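Local coordinates for protein octopine dehydrogenase (Pecten maximus, PDB 3C7A) that catalyses the NADH-dependent reductive condensation of L-arginine with pyruvate to D-octopine, and the reverse oxidation of octopine with NAD(+), at residues Ala167-Lys172 and Leu201-Met206; Gln124-Leu129 and Val136-Phe141. All coordinates share one frame; numbering follows the deposited sequence.

Contact 1 of 2, residues Ala167-Lys172 and Leu201-Met206; sequences AASLIK and LEMLIM. With EDO (1,2-ethanediol), chain C.
Met203 reaches across to the backbone of Ala167 and Ala168, where a short helix packs on a strand of the large mixed sheet. Its terminal methyl makes the closest approach, with CE 3.7 Å from Ala167 O and 3.9 Å from Ala168 CA. Nearer its root the same side chain lies against a hydroxyl: Ser169 OG is 4.0 Å from Met203 CB. No hydrogen bond joins the segments, and this is van der Waals packing by one side chain along three consecutive strand residues. The CB of Met203 already points to the strand; CG stands anti to the backbone N (chi1 179°), the bend at chi2 carries SD along the strand, and the bend at chi3 turns CE in against its backbone. The local axes of strand 167-171 and helix 201-205 approach to 8.6 Å at 135°, a slanting crossing midway between perpendicular and antiparallel.

Further out, the strand is held by backbone bonds from Ala168 to Arg195 and Ala197, while Ala167 N bonds to Glu142 OE2. Glu142 also touches Met203, whose side chain lies about 8 Å from that of Thr143, a pyruvate-binding residue. Met206, which binds L-arginine, is the first residue to leave the helical conformation. Its carbonyl O accepts a 3.0 Å hydrogen bond from O1 of a 1,2-ethanediol, which is also hydrogen-bonded to Glu142 OE1.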
loop_
_atom_site.group_PDB
_atom_site.type_symbol
_atom_site.label_atom_id
_atom_site.label_comp_id
_atom_site.label_asym_id
_atom_site.label_seq_id
_atom_site.Cartn_x
_atom_site.Cartn_y
_atom_site.Cartn_z
ATOM N N ALA A 167 -11.512 3.799 -2.492
ATOM C CA ALA A 167 -11.867 2.651 -3.353
ATOM C C ALA A 167 -11.091 1.352 -3.066
ATOM O O ALA A 167 -9.965 1.392 -2.558
ATOM C CB ALA A 167 -11.727 3.035 -4.828
ATOM N N ALA A 168 -11.701 0.214 -3.414
ATOM C CA ALA A 168 -11.105 -1.123 -3.216
ATOM C C ALA A 168 -11.530 -2.157 -4.276
ATOM O O ALA A 168 -12.645 -2.097 -4.795
ATOM C CB ALA A 168 -11.428 -1.645 -1.819
ATOM N N SER A 169 -10.638 -3.106 -4.576
ATOM C CA SER A 169 -10.928 -4.217 -5.502
ATOM C C SER A 169 -11.244 -5.532 -4.767
ATOM O O SER A 169 -10.978 -5.655 -3.568
ATOM C CB SER A 169 -9.771 -4.418 -6.492
ATOM O OG SER A 169 -8.593 -4.868 -5.840
ATOM N N LEU A 170 -11.802 -6.509 -5.493
ATOM C CA LEU A 170 -12.237 -7.783 -4.896
ATOM C C LEU A 170 -12.110 -9.004 -5.828
ATOM O O LEU A 170 -12.475 -8.939 -7.006
ATOM C CB LEU A 170 -13.686 -7.661 -4.391
ATOM C CG LEU A 170 -14.359 -8.848 -3.686
ATOM C CD1 LEU A 170 -13.869 -8.999 -2.248
ATOM C CD2 LEU A 170 -15.873 -8.696 -3.716
ATOM N N ILE A 171 -11.595 -10.107 -5.278
ATOM C CA ILE A 171 -11.599 -11.418 -5.944
ATOM C C ILE A 171 -12.432 -12.409 -5.118
ATOM O O ILE A 171 -12.109 -12.685 -3.960
ATOM C CB ILE A 171 -10.160 -11.982 -6.155
ATOM C CG1 ILE A 171 -9.329 -11.050 -7.046
ATOM C CG2 ILE A 171 -10.210 -13.395 -6.755
ATOM C CD1 ILE A 171 -7.843 -11.384 -7.095
ATOM N N LYS A 172 -13.496 -12.940 -5.723
ATOM C CA LYS A 172 -14.433 -13.843 -5.038
ATOM C C LYS A 172 -14.075 -15.323 -5.199
ATOM O O LYS A 172 -13.703 -15.765 -6.289
ATOM C CB LYS A 172 -15.861 -13.607 -5.545
ATOM C CG LYS A 172 -16.505 -12.307 -5.068
ATOM C CD LYS A 172 -17.585 -11.818 -6.038
ATOM C CE LYS A 172 -18.856 -12.659 -5.983
ATOM N NZ LYS A 172 -19.663 -12.389 -4.762
ATOM N N LEU A 201 -6.047 -5.757 -11.283
ATOM C CA LEU A 201 -4.871 -5.263 -12.012
ATOM C C LEU A 201 -4.952 -3.758 -12.294
ATOM O O LEU A 201 -3.925 -3.107 -12.515
ATOM C CB LEU A 201 -4.653 -6.046 -13.316
ATOM C CG LEU A 201 -4.144 -7.494 -13.246
ATOM C CD1 LEU A 201 -4.126 -8.121 -14.637
ATOM C CD2 LEU A 201 -2.761 -7.596 -12.604
ATOM N N GLU A 202 -6.174 -3.219 -12.292
ATOM C CA GLU A 202 -6.405 -1.772 -12.343
ATOM C C GLU A 202 -5.830 -1.107 -11.087
ATOM O O GLU A 202 -5.110 -0.110 -11.179
ATOM C CB GLU A 202 -7.909 -1.468 -12.471
ATOM C CG GLU A 202 -8.276 0.024 -12.430
ATOM C CD GLU A 202 -9.713 0.285 -11.976
ATOM O OE1 GLU A 202 -10.611 -0.530 -12.286
ATOM O OE2 GLU A 202 -9.946 1.319 -11.311
ATOM N N MET A 203 -6.152 -1.680 -9.926
ATOM C CA MET A 203 -5.675 -1.200 -8.623
ATOM C C MET A 203 -4.147 -1.290 -8.501
ATOM O O MET A 203 -3.512 -0.402 -7.923
ATOM C CB MET A 203 -6.366 -1.983 -7.493
ATOM C CG MET A 203 -5.954 -1.619 -6.056
ATOM S SD MET A 203 -6.404 0.043 -5.497
ATOM C CE MET A 203 -8.198 -0.034 -5.516
ATOM N N LEU A 204 -3.573 -2.357 -9.060
ATOM C CA LEU A 204 -2.128 -2.597 -9.018
ATOM C C LEU A 204 -1.313 -1.486 -9.695
ATOM O O LEU A 204 -0.396 -0.932 -9.084
ATOM C CB LEU A 204 -1.787 -3.973 -9.623
ATOM C CG LEU A 204 -0.396 -4.592 -9.397
ATOM C CD1 LEU A 204 -0.466 -6.116 -9.415
ATOM C CD2 LEU A 204 0.643 -4.098 -10.405
ATOM N N ILE A 205 -1.651 -1.154 -10.940
ATOM C CA ILE A 205 -0.834 -0.203 -11.708
ATOM C C ILE A 205 -1.140 1.279 -11.444
ATOM O O ILE A 205 -0.280 2.137 -11.660
ATOM C CB ILE A 205 -0.799 -0.517 -13.243
ATOM C CG1 ILE A 205 -1.967 0.136 -13.986
ATOM C CG2 ILE A 205 -0.729 -2.029 -13.503
ATOM C CD1 ILE A 205 -1.593 0.623 -15.370
ATOM N N MET A 206 -2.350 1.571 -10.962
ATOM C CA MET A 206 -2.729 2.942 -10.583
ATOM C C MET A 206 -2.041 3.412 -9.290
ATOM O O MET A 206 -2.349 4.489 -8.771
ATOM C CB MET A 206 -4.254 3.088 -10.471
ATOM C CG MET A 206 -4.985 3.290 -11.804
ATOM S SD MET A 206 -4.766 4.917 -12.581
ATOM C CE MET A 206 -5.692 5.977 -11.469
HETATM C C1 EDO C . -3.199 7.538 -6.898
HETATM O O1 EDO C . -1.985 6.775 -6.911
HETATM C C2 EDO C . -4.391 6.615 -6.671
HETATM O O2 EDO C . -4.402 6.168 -5.309
#

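Contact 2 of 2, residues Gln124-Leu129 and Val136-Phe141; sequences QCRDIL and VSMMSF
Sulfur meets sulfur at the middle of this contact: Cys125 SG lies 3.9 Å from Met138 SD, and Cys125 CB is almost as near, at 4.0 Å from the same Met138 SD. This is apolar packing of a thiol against a thioether, both residues buried. Cys125 holds SG anti to its backbone nitrogen (chi1 -173°), on a CB that already points to the strand. Met138 answers with a chain extended through chi2 (173°), carrying SD out from the sheet to the helix, and turns at chi3 so that CE swings off toward Arg126.

The second kind of approach is methyl to guanidinium. Met138 CE comes obliquely to the group, 4.4 Å from Arg126 NE, a loose contact. Arg126 leaves the helix at an angle to the strand and extends past the methionine; its NH1 and NH2 make weak hydrogen bonds to the carbonyls of Ile394 and Leu395, so the charged end is directed to the C-terminal part of the chain.

Hydrogen bonding stays within each element or goes to neighbours, since none crosses between the segments. In the helix, Leu129 N bonds to Cys125 O at 3.2 Å. The strand is flanked on both edges: Ser137 and Met139 bond to Ile112, and the other edge faces strand 156-171. Ser140 OG is hydrogen-bonded to Ser117 and Glu122, close to the start of the helix.

Strand 111-114, helix 121-129 and strand 137-141 form a beta-alpha-beta unit with its two strands parallel and adjacent, and the Cys125-Met138 pair packs the helix on the second strand, as in the crossovers of Rossmann-type dinucleotide-binding domains.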
loop_
_atom_site.group_PDB
_atom_site.type_symbol
_atom_site.label_atom_id
_atom_site.label_comp_id
_atom_site.label_asym_id
_atom_site.label_seq_id
_atom_site.Cartn_x
_atom_site.Cartn_y
_atom_site.Cartn_z
ATOM N N GLN A 124 1.309 -13.390 -3.326
ATOM C CA GLN A 124 1.907 -13.887 -2.079
ATOM C C GLN A 124 0.941 -14.770 -1.276
ATOM O O GLN A 124 1.339 -15.814 -0.752
ATOM C CB GLN A 124 2.407 -12.709 -1.226
ATOM C CG GLN A 124 3.188 -13.097 0.036
ATOM C CD GLN A 124 3.737 -11.891 0.795
ATOM O OE1 GLN A 124 3.015 -10.933 1.082
ATOM N NE2 GLN A 124 5.024 -11.942 1.129
ATOM N N CYS A 125 -0.320 -14.339 -1.189
ATOM C CA CYS A 125 -1.376 -15.081 -0.486
ATOM C C CYS A 125 -1.628 -16.462 -1.107
ATOM O O CYS A 125 -1.798 -17.451 -0.386
ATOM C CB CYS A 125 -2.674 -14.258 -0.459
ATOM S SG CYS A 125 -4.027 -14.941 0.551
ATOM N N ARG A 126 -1.638 -16.518 -2.440
ATOM C CA ARG A 126 -1.854 -17.766 -3.183
ATOM C C ARG A 126 -0.744 -18.799 -2.945
ATOM O O ARG A 126 -1.023 -19.993 -2.798
ATOM C CB ARG A 126 -2.004 -17.481 -4.685
ATOM C CG ARG A 126 -3.380 -16.960 -5.105
ATOM C CD ARG A 126 -3.368 -16.431 -6.541
ATOM N NE ARG A 126 -4.715 -16.296 -7.100
ATOM C CZ ARG A 126 -5.014 -15.641 -8.221
ATOM N NH1 ARG A 126 -4.065 -15.035 -8.928
ATOM N NH2 ARG A 126 -6.272 -15.585 -8.638
ATOM N N ASP A 127 0.504 -18.332 -2.902
ATOM C CA ASP A 127 1.672 -19.202 -2.715
ATOM C C ASP A 127 1.707 -19.883 -1.340
ATOM O O ASP A 127 2.005 -21.076 -1.242
ATOM C CB ASP A 127 2.970 -18.413 -2.947
ATOM C CG ASP A 127 4.217 -19.285 -2.860
ATOM O OD1 ASP A 127 4.487 -20.050 -3.811
ATOM O OD2 ASP A 127 4.934 -19.196 -1.840
ATOM N N ILE A 128 1.396 -19.123 -0.290
ATOM C CA ILE A 128 1.521 -19.606 1.089
ATOM C C ILE A 128 0.316 -20.444 1.556
ATOM O O ILE A 128 0.497 -21.456 2.241
ATOM C CB ILE A 128 1.846 -18.440 2.079
ATOM C CG1 ILE A 128 3.179 -17.778 1.695
ATOM C CG2 ILE A 128 1.909 -18.936 3.526
ATOM C CD1 ILE A 128 3.433 -16.420 2.335
ATOM N N LEU A 129 -0.896 -20.041 1.172
ATOM C CA LEU A 129 -2.118 -20.744 1.597
ATOM C C LEU A 129 -2.474 -21.980 0.759
ATOM O O LEU A 129 -3.148 -22.888 1.252
ATOM C CB LEU A 129 -3.320 -19.788 1.671
ATOM C CG LEU A 129 -3.359 -18.686 2.740
ATOM C CD1 LEU A 129 -4.699 -17.962 2.706
ATOM C CD2 LEU A 129 -3.089 -19.225 4.141
ATOM N N VAL A 136 -11.513 -18.775 0.035
ATOM C CA VAL A 136 -11.691 -17.445 0.653
ATOM C C VAL A 136 -11.796 -16.307 -0.381
ATOM O O VAL A 136 -11.688 -16.548 -1.586
ATOM C CB VAL A 136 -10.555 -17.125 1.679
ATOM C CG1 VAL A 136 -10.532 -18.151 2.807
ATOM C CG2 VAL A 136 -9.188 -17.050 0.989
ATOM N N SER A 137 -12.011 -15.077 0.103
ATOM C CA SER A 137 -12.019 -13.863 -0.734
ATOM C C SER A 137 -10.865 -12.910 -0.378
ATOM O O SER A 137 -10.418 -12.879 0.772
ATOM C CB SER A 137 -13.358 -13.126 -0.606
ATOM O OG SER A 137 -14.428 -13.874 -1.162
ATOM N N MET A 138 -10.399 -12.131 -1.362
ATOM C CA MET A 138 -9.273 -11.192 -1.182
ATOM C C MET A 138 -9.642 -9.739 -1.573
ATOM O O MET A 138 -10.053 -9.485 -2.709
ATOM C CB MET A 138 -8.032 -11.679 -1.964
ATOM C CG MET A 138 -7.438 -13.023 -1.487
ATOM S SD MET A 138 -6.091 -13.721 -2.499
ATOM C CE MET A 138 -7.004 -14.421 -3.876
ATOM N N MET A 139 -9.479 -8.801 -0.630
ATOM C CA MET A 139 -9.905 -7.388 -0.776
ATOM C C MET A 139 -8.730 -6.404 -0.580
ATOM O O MET A 139 -8.020 -6.492 0.423
ATOM C CB MET A 139 -11.029 -7.089 0.237
ATOM C CG MET A 139 -11.837 -5.804 0.007
ATOM S SD MET A 139 -13.128 -5.542 1.260
ATOM C CE MET A 139 -13.995 -4.125 0.588
ATOM N N SER A 140 -8.541 -5.467 -1.519
ATOM C CA SER A 140 -7.374 -4.548 -1.513
ATOM C C SER A 140 -7.692 -3.039 -1.631
ATOM O O SER A 140 -8.240 -2.595 -2.645
ATOM C CB SER A 140 -6.385 -4.939 -2.623
ATOM O OG SER A 140 -5.846 -6.235 -2.421
ATOM N N PHE A 141 -7.305 -2.262 -0.612
ATOM C CA PHE A 141 -7.541 -0.800 -0.560
ATOM C C PHE A 141 -6.372 0.044 -1.104
ATOM O O PHE A 141 -5.215 -0.386 -1.056
ATOM C CB PHE A 141 -7.869 -0.359 0.876
ATOM C CG PHE A 141 -9.294 -0.634 1.297
ATOM C CD1 PHE A 141 -9.651 -1.867 1.838
ATOM C CD2 PHE A 141 -10.273 0.347 1.163
ATOM C CE1 PHE A 141 -10.968 -2.125 2.232
ATOM C CE2 PHE A 141 -11.594 0.103 1.554
ATOM C CZ PHE A 141 -11.941 -1.137 2.089
#

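Both contacts are buried and engage neighbouring antiparallel strands of one sheet, 156-171 and 137-141, which meet directly through the probable hydrogen bonds Ile171 N to Met138 O and Ser169 N to Ser140 O, both 3.1 Å. In each, one methionine carries the packing, but from opposite partners: the helix supplies it in contact 1, the strand in contact 2. Their settings differ too. Contact 2 is internal to a beta-alpha-beta unit, away from the annotated sites, and pairs two sulfurs. Contact 1 links the sheet to a helix in the family's alpha-helical region and lays a methyl on backbone atoms; its helix leads on to Met206, which binds L-arginine.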